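Local structure of beta-Lactamase/D-Alanine Carboxypeptidase (Pseudomonas syringae pv. tomato, 5EVI) at residues Thr14-Glu19 and Tyr357-His362; Gln82-Leu87 and Asp249-Arg254; Phe264-Met269 and Asn297-Asp302. The protein probably hydrolyses beta-lactam antibiotics to substituted beta-amino acids, as expected of a class C beta-lactamase, and so would confer antibiotic resistance. All coordinates share one frame; numbering follows the deposited sequence.

Interaction 1. Residues Thr14-Glu19 and Tyr357-His362; sequences TLVQTE and YRILQH
Glu-19 meets both Arg-358 and His-362 where two antiparallel helices, 9-20 and 349-363, lie side by side on one face of the large antiparallel sheet, the terminal helix pair of the class C beta-lactamase fold. The short segments run at 169° to each other, with axes 10.0 Å apart. Each carboxylate oxygen has its own partner. OE2 of Glu-19 is held side-on by Arg-358, accepting from NH1 at 3.0 Å and from NE at 3.2 Å in a salt bridge; both nitrogens bond to this one atom. OE2 lies at the edge of the guanidinium, in its plane, while the carboxylate plane is turned 72° from it, and NE meets OE2 from above the carboxylate. OE1 of Glu-19 instead uses its anti lone pair to accept from His-362 NE2 at 2.9 Å, with ring and carboxylate nearly coplanar. The bend at chi2 (-73°) in Glu-19 sets the carboxylate between the two side chains.

Leu-15 CB lies over one face of the imidazole in a CH-pi contact and the backbone O of Arg-358 over the opposite face, each offset toward the rim. Deeper, Val-16 and Ile-359 cross at about a right angle, and both rest on Ile-34 of strand 31-38. Val-16 CG1 meets the end of Ile-359, CD1, at 3.9 Å, while Val-16 CG2 faces Ile-359 CG2 at 4.0 Å.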
# COMPACT_ATOMS: atom_id res chain seq x y z
N THR D 14 -2.92 12.05 -25.63
CA THR D 14 -3.32 13.46 -25.48
C THR D 14 -4.28 13.65 -24.31
O THR D 14 -4.13 14.60 -23.55
CB THR D 14 -3.93 14.01 -26.78
OG1 THR D 14 -4.93 13.11 -27.26
CG2 THR D 14 -2.84 14.17 -27.84
N LEU D 15 -5.25 12.75 -24.16
CA LEU D 15 -6.17 12.79 -23.01
C LEU D 15 -5.43 12.71 -21.66
O LEU D 15 -5.69 13.52 -20.78
CB LEU D 15 -7.21 11.68 -23.10
CG LEU D 15 -8.28 11.81 -24.20
CD1 LEU D 15 -8.99 10.48 -24.41
CD2 LEU D 15 -9.27 12.92 -23.89
N VAL D 16 -4.52 11.76 -21.51
CA VAL D 16 -3.80 11.60 -20.24
C VAL D 16 -2.97 12.85 -19.98
O VAL D 16 -2.98 13.38 -18.87
CB VAL D 16 -2.91 10.33 -20.19
CG1 VAL D 16 -2.12 10.28 -18.87
CG2 VAL D 16 -3.74 9.06 -20.33
N GLN D 17 -2.30 13.35 -21.02
CA GLN D 17 -1.52 14.57 -20.94
C GLN D 17 -2.34 15.74 -20.42
O GLN D 17 -1.93 16.43 -19.48
CB GLN D 17 -0.96 14.92 -22.31
CG GLN D 17 0.01 16.09 -22.33
CD GLN D 17 0.65 16.26 -23.68
OE1 GLN D 17 -0.05 16.37 -24.69
NE2 GLN D 17 1.97 16.24 -23.71
N THR D 18 -3.52 15.94 -21.02
CA THR D 18 -4.41 17.03 -20.62
C THR D 18 -4.75 16.92 -19.13
O THR D 18 -4.49 17.86 -18.37
CB THR D 18 -5.71 17.06 -21.46
OG1 THR D 18 -5.37 17.29 -22.84
CG2 THR D 18 -6.66 18.17 -20.99
N GLU D 19 -5.26 15.76 -18.72
CA GLU D 19 -5.67 15.53 -17.32
C GLU D 19 -4.48 15.61 -16.35
O GLU D 19 -4.63 16.12 -15.24
CB GLU D 19 -6.34 14.16 -17.13
CG GLU D 19 -7.53 13.84 -18.02
CD GLU D 19 -8.82 14.58 -17.67
OE1 GLU D 19 -9.85 14.24 -18.27
OE2 GLU D 19 -8.82 15.51 -16.84
N TYR D 357 -9.53 7.84 -11.83
CA TYR D 357 -10.88 7.53 -12.34
C TYR D 357 -11.07 8.05 -13.79
O TYR D 357 -11.55 7.30 -14.66
CB TYR D 357 -11.98 8.05 -11.43
CG TYR D 357 -13.37 7.52 -11.78
CD1 TYR D 357 -13.92 6.46 -11.06
CD2 TYR D 357 -14.12 8.08 -12.82
CE1 TYR D 357 -15.18 5.98 -11.37
CE2 TYR D 357 -15.38 7.59 -13.14
CZ TYR D 357 -15.90 6.54 -12.41
OH TYR D 357 -17.15 6.07 -12.73
N ARG D 358 -10.67 9.29 -14.06
CA ARG D 358 -10.86 9.88 -15.39
C ARG D 358 -9.99 9.20 -16.44
O ARG D 358 -10.47 8.84 -17.54
CB ARG D 358 -10.59 11.39 -15.37
CG ARG D 358 -11.75 12.21 -14.81
CD ARG D 358 -11.32 13.34 -13.89
NE ARG D 358 -10.90 14.55 -14.59
CZ ARG D 358 -11.52 15.74 -14.57
NH1 ARG D 358 -10.99 16.74 -15.26
NH2 ARG D 358 -12.67 15.95 -13.90
N ILE D 359 -8.72 9.02 -16.11
CA ILE D 359 -7.79 8.33 -17.00
C ILE D 359 -8.26 6.91 -17.35
O ILE D 359 -8.22 6.53 -18.53
CB ILE D 359 -6.35 8.29 -16.43
CG1 ILE D 359 -5.74 9.69 -16.43
CG2 ILE D 359 -5.50 7.30 -17.20
CD1 ILE D 359 -4.40 9.78 -15.70
N LEU D 360 -8.67 6.15 -16.34
CA LEU D 360 -9.14 4.77 -16.57
C LEU D 360 -10.47 4.76 -17.32
O LEU D 360 -10.70 3.87 -18.15
CB LEU D 360 -9.18 3.94 -15.27
CG LEU D 360 -7.83 3.43 -14.70
CD1 LEU D 360 -8.06 2.33 -13.66
CD2 LEU D 360 -6.90 2.92 -15.79
N GLN D 361 -11.33 5.75 -17.06
CA GLN D 361 -12.49 5.97 -17.92
C GLN D 361 -12.05 6.25 -19.38
O GLN D 361 -12.65 5.70 -20.29
CB GLN D 361 -13.39 7.07 -17.39
CG GLN D 361 -14.72 7.18 -18.11
CD GLN D 361 -15.72 8.04 -17.38
OE1 GLN D 361 -16.84 7.60 -17.11
NE2 GLN D 361 -15.32 9.27 -17.04
N HIS D 362 -11.00 7.05 -19.59
CA HIS D 362 -10.47 7.30 -20.96
C HIS D 362 -9.89 6.02 -21.58
O HIS D 362 -10.00 5.83 -22.79
CB HIS D 362 -9.33 8.34 -21.03
CG HIS D 362 -9.67 9.71 -20.52
ND1 HIS D 362 -10.85 10.36 -20.82
CD2 HIS D 362 -8.93 10.59 -19.81
CE1 HIS D 362 -10.84 11.55 -20.25
NE2 HIS D 362 -9.69 11.71 -19.64

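Interaction 2. Residues Gln82-Leu87 and Asp249-Arg254; sequences QANGRL and DAPLQR
Ala-83 and Arg-254 meet where the last turn of helix 70-83 faces helix 250-258, the arginine chain running alongside the alanine methyl. Arg-254 reaches out from its helix with CG anti to the backbone N (chi1 -176°) and stays extended as far as NE, which carries the guanidinium past Ala-83. On the way its CD passes 3.8 Å from Ala-83 CB. The flat group then lies with one face over backbone, above Ala-83 CA and Gln-82 O. Its NH1 meets the aliphatic part of Gln-82, 3.8 Å from CG, the two side chains crossing at about a right angle, although the Gln-82 side chain is poorly ordered and the orientation of its amide uncertain. This is van der Waals packing, since no hydrogen bond joins the two segments; the charge of Arg-254 is answered within its own helix, where NE forms a salt bridge with Asp-258.

Nearer the start of helix 250-258, the methyl of Ala-83 points at Pro-251, with CB 4.0 Å from the proline CB and only 3.1 Å from the proline O. Asn-84 comes across the same proline, its ND2 lying 4.1 Å from Pro-251 CB while bonding to the backbone O of Trp-80.

Both segments carry helix-end signals. In 82-87 a Schellman motif ends the helix: Gly-85 takes the positive phi (68°), its N bonds to Gln-82 O, and Arg-86 N reaches Ala-81 O. In 249-254 Asp-249 is the N-cap, with OD1 accepting a weak bond from Leu-252 N. The contact thus sets the C-terminal end of helix 70-83 against the opening turns of helix 250-258 at the protein surface, while Leu-252, pointing away from it, packs on Trp-80 of helix 70-83 and on Ala-185 and Leu-186 of helix 174-186.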
# COMPACT_ATOMS: atom_id res chain seq x y z
N GLN D 82 1.90 -17.37 5.15
CA GLN D 82 0.72 -18.23 5.30
C GLN D 82 0.60 -19.30 4.20
O GLN D 82 0.25 -20.45 4.49
CB GLN D 82 -0.58 -17.40 5.30
CG GLN D 82 -1.83 -18.21 5.64
CD GLN D 82 -3.06 -17.36 5.85
OE1 GLN D 82 -3.20 -16.28 5.27
NE2 GLN D 82 -3.98 -17.85 6.68
N ALA D 83 0.87 -18.90 2.96
CA ALA D 83 0.88 -19.82 1.82
C ALA D 83 1.93 -20.93 1.93
O ALA D 83 1.73 -22.01 1.39
CB ALA D 83 1.09 -19.05 0.52
N ASN D 84 3.04 -20.65 2.63
CA ASN D 84 4.09 -21.63 2.92
C ASN D 84 3.96 -22.34 4.28
O ASN D 84 4.92 -22.95 4.76
CB ASN D 84 5.47 -20.96 2.79
CG ASN D 84 5.86 -20.71 1.35
OD1 ASN D 84 6.30 -21.63 0.66
ND2 ASN D 84 5.70 -19.48 0.89
N GLY D 85 2.78 -22.28 4.89
CA GLY D 85 2.52 -22.93 6.17
C GLY D 85 3.26 -22.36 7.37
O GLY D 85 3.36 -23.02 8.40
N ARG D 86 3.76 -21.12 7.25
CA ARG D 86 4.59 -20.50 8.29
C ARG D 86 3.81 -19.56 9.22
O ARG D 86 4.32 -19.21 10.29
CB ARG D 86 5.76 -19.72 7.66
CG ARG D 86 6.50 -20.43 6.52
CD ARG D 86 7.06 -21.79 6.92
NE ARG D 86 8.11 -21.69 7.93
CZ ARG D 86 9.38 -21.33 7.71
NH1 ARG D 86 10.24 -21.30 8.72
NH2 ARG D 86 9.81 -21.00 6.49
N LEU D 87 2.61 -19.15 8.83
CA LEU D 87 1.88 -18.09 9.54
C LEU D 87 0.36 -18.19 9.31
O LEU D 87 -0.16 -17.63 8.35
CB LEU D 87 2.42 -16.72 9.08
CG LEU D 87 2.36 -15.48 9.99
CD1 LEU D 87 2.43 -14.22 9.14
CD2 LEU D 87 1.14 -15.44 10.89
N ASP D 249 4.27 -19.50 -8.95
CA ASP D 249 3.90 -20.79 -8.35
C ASP D 249 2.68 -20.60 -7.43
O ASP D 249 2.27 -19.48 -7.16
CB ASP D 249 5.09 -21.50 -7.68
CG ASP D 249 5.66 -20.74 -6.48
OD1 ASP D 249 5.20 -19.64 -6.14
OD2 ASP D 249 6.59 -21.29 -5.86
N ALA D 250 2.08 -21.70 -6.98
CA ALA D 250 0.81 -21.63 -6.26
C ALA D 250 0.90 -20.90 -4.91
O ALA D 250 -0.01 -20.14 -4.58
CB ALA D 250 0.20 -23.03 -6.09
N PRO D 251 2.00 -21.10 -4.14
CA PRO D 251 2.09 -20.31 -2.89
C PRO D 251 2.11 -18.80 -3.11
O PRO D 251 1.44 -18.08 -2.38
CB PRO D 251 3.40 -20.79 -2.26
CG PRO D 251 3.57 -22.19 -2.76
CD PRO D 251 3.02 -22.17 -4.17
N LEU D 252 2.88 -18.31 -4.08
CA LEU D 252 2.96 -16.86 -4.31
C LEU D 252 1.72 -16.31 -5.00
O LEU D 252 1.28 -15.20 -4.69
CB LEU D 252 4.22 -16.48 -5.12
CG LEU D 252 4.52 -14.98 -5.23
CD1 LEU D 252 4.36 -14.23 -3.92
CD2 LEU D 252 5.93 -14.79 -5.77
N GLN D 253 1.16 -17.09 -5.93
CA GLN D 253 -0.19 -16.84 -6.47
C GLN D 253 -1.22 -16.70 -5.36
O GLN D 253 -1.94 -15.73 -5.29
CB GLN D 253 -0.64 -17.97 -7.41
CG GLN D 253 0.03 -17.95 -8.78
CD GLN D 253 -0.67 -17.05 -9.79
OE1 GLN D 253 -0.01 -16.33 -10.55
NE2 GLN D 253 -2.00 -17.09 -9.80
N ARG D 254 -1.28 -17.70 -4.49
CA ARG D 254 -2.18 -17.64 -3.33
C ARG D 254 -1.93 -16.40 -2.46
O ARG D 254 -2.89 -15.78 -1.99
CB ARG D 254 -2.02 -18.89 -2.48
CG ARG D 254 -2.97 -18.93 -1.32
CD ARG D 254 -2.54 -19.88 -0.24
NE ARG D 254 -3.27 -19.61 0.99
CZ ARG D 254 -3.28 -20.41 2.05
NH1 ARG D 254 -3.98 -20.06 3.11
NH2 ARG D 254 -2.61 -21.57 2.04

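Interaction 3. Residues Phe264-Met269 and Asn297-Asp302; sequences FKVGGM and NTQKAD
Lys-265 and Asp-302 form an antiparallel hydrogen-bonded pair that joins strands 262-266 and 299-308, neighbours in the large antiparallel sheet of the beta-lactamase fold. The polar contacts across the pair are all backbone. Lys-265 N donates to Asp-302 O at 3.0 Å, and Asp-302 N returns a bond of the same length to Lys-265 O. Two CA-H...O contacts flank this ring, Phe-264 CA to Asp-302 O and Ala-301 CA to Lys-265 O, so each of these carbonyl oxygens receives a C-H beside its N-H.

Apolar contacts lie on the other face of the sheet from Lys-265 and Asp-302. The Ala-301 methyl sits between Phe-264 and Val-266, 4.3 Å from Phe-264 CB and 3.9 Å from Val-266 CG2. The valine divides its branches between partners: CG1, anti to the backbone N (chi1 -173°), touches Gln-299 CB at 3.8 Å, the two side chains crossing at about a right angle. The amide end of Gln-299 is tied to its own side of the contact, NE2 donating to Met-295 O.

Turn bonds shape one strand's end. Val-266 N donates to Met-269 O (2.8 Å) and Met-269 N to Val-266 O (3.2 Å), closing a type II' beta turn from Val-266 to selenomethionine Met-269, with Gly-267 at positive phi (59°), that leads into strand 269-271. On the far side of segment 297-302, Gln-299 bonds to Arg-152 and Ala-301 to Thr-150 through their backbones.

The charged link lies within one segment: Lys-300 NZ reaches forward, past Ala-301, to Asp-302 OD1, a salt bridge of 2.7 Å.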
# COMPACT_ATOMS: atom_id res chain seq x y z
N PHE D 264 -13.86 -6.78 6.44
CA PHE D 264 -14.85 -5.88 7.07
C PHE D 264 -15.53 -4.92 6.08
O PHE D 264 -14.92 -4.52 5.08
CB PHE D 264 -14.17 -5.08 8.18
CG PHE D 264 -13.52 -5.93 9.23
CD1 PHE D 264 -14.26 -6.40 10.32
CD2 PHE D 264 -12.18 -6.25 9.15
CE1 PHE D 264 -13.67 -7.19 11.28
CE2 PHE D 264 -11.58 -7.04 10.12
CZ PHE D 264 -12.33 -7.51 11.19
N LYS D 265 -16.79 -4.58 6.36
CA LYS D 265 -17.45 -3.44 5.71
C LYS D 265 -17.24 -2.24 6.63
O LYS D 265 -17.53 -2.33 7.83
CB LYS D 265 -18.96 -3.71 5.52
CG LYS D 265 -19.31 -4.56 4.29
CD LYS D 265 -19.83 -3.71 3.13
CE LYS D 265 -19.47 -4.29 1.77
NZ LYS D 265 -19.74 -5.74 1.57
N VAL D 266 -16.74 -1.13 6.06
CA VAL D 266 -16.43 0.11 6.82
C VAL D 266 -17.00 1.27 6.03
O VAL D 266 -16.35 1.79 5.12
CB VAL D 266 -14.90 0.30 7.04
CG1 VAL D 266 -14.63 1.49 7.96
CG2 VAL D 266 -14.28 -0.95 7.64
N GLY D 267 -18.23 1.68 6.35
CA GLY D 267 -19.01 2.54 5.47
C GLY D 267 -19.18 1.86 4.12
O GLY D 267 -19.55 0.67 4.05
N GLY D 268 -18.86 2.58 3.04
CA GLY D 268 -18.96 2.05 1.68
C GLY D 268 -17.74 1.24 1.19
O GLY D 268 -17.75 0.74 0.07
N MSE D 269 -16.71 1.14 2.02
CA MSE D 269 -15.44 0.49 1.67
C MSE D 269 -15.39 -0.89 2.29
O MSE D 269 -15.83 -1.08 3.42
CB MSE D 269 -14.34 1.40 2.21
CG MSE D 269 -12.98 0.74 2.38
SE MSE D 269 -11.88 2.23 3.02
CE MSE D 269 -11.95 1.68 4.90
N ASN D 297 -9.78 8.54 11.10
CA ASN D 297 -10.36 8.44 12.44
C ASN D 297 -11.15 7.15 12.61
O ASN D 297 -11.50 6.51 11.63
CB ASN D 297 -11.27 9.63 12.73
CG ASN D 297 -10.53 10.96 12.75
OD1 ASN D 297 -11.16 12.01 12.75
ND2 ASN D 297 -9.20 10.93 12.76
N THR D 298 -11.45 6.80 13.85
CA THR D 298 -12.06 5.50 14.17
C THR D 298 -13.49 5.43 13.66
O THR D 298 -14.30 6.29 13.98
CB THR D 298 -11.99 5.23 15.68
OG1 THR D 298 -10.61 5.19 16.07
CG2 THR D 298 -12.64 3.91 16.04
N GLN D 299 -13.78 4.41 12.85
CA GLN D 299 -15.11 4.18 12.27
C GLN D 299 -15.65 2.88 12.82
O GLN D 299 -14.88 2.02 13.23
CB GLN D 299 -15.05 4.02 10.75
CG GLN D 299 -15.12 5.31 9.95
CD GLN D 299 -13.80 6.04 9.89
OE1 GLN D 299 -13.73 7.25 10.15
NE2 GLN D 299 -12.73 5.31 9.56
N LYS D 300 -16.97 2.74 12.80
CA LYS D 300 -17.62 1.45 13.04
C LYS D 300 -17.33 0.51 11.86
O LYS D 300 -17.27 0.95 10.71
CB LYS D 300 -19.13 1.62 13.21
CG LYS D 300 -19.86 0.31 13.44
CD LYS D 300 -21.13 0.49 14.27
CE LYS D 300 -21.66 -0.84 14.76
NZ LYS D 300 -21.76 -1.87 13.68
N ALA D 301 -17.15 -0.77 12.17
CA ALA D 301 -16.95 -1.79 11.16
C ALA D 301 -17.83 -3.00 11.46
O ALA D 301 -18.24 -3.20 12.60
CB ALA D 301 -15.48 -2.22 11.11
N ASP D 302 -18.11 -3.78 10.42
CA ASP D 302 -18.94 -4.99 10.51
C ASP D 302 -18.19 -6.16 9.88
O ASP D 302 -17.82 -6.09 8.71
CB ASP D 302 -20.26 -4.77 9.79
CG ASP D 302 -21.04 -3.58 10.33
OD1 ASP D 302 -21.06 -3.38 11.56
OD2 ASP D 302 -21.65 -2.86 9.52

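Overall arrangement
Followed from the N terminus, the chain starts on helix 9-20, which pairs with helix 349-363 at the other end of the sequence; interaction 1 therefore closes a loop of 337 residues that encloses the other two. Within it, interaction 2 brings the end of helix 70-83 to the start of helix 250-258, across 161 residues that hold several helices but little strand. The chain then passes directly into strand 262-266, where interaction 3 opens; it spans just 27 residues, so interactions 2 and 3 stand in series and do not cross. Interaction 1 joins the terminal helices beside the sheet, interaction 2 joins two helices at the surface, and interaction 3 lies within the sheet. None touches another; the centres of interactions 1 and 2 are about 37 Å apart.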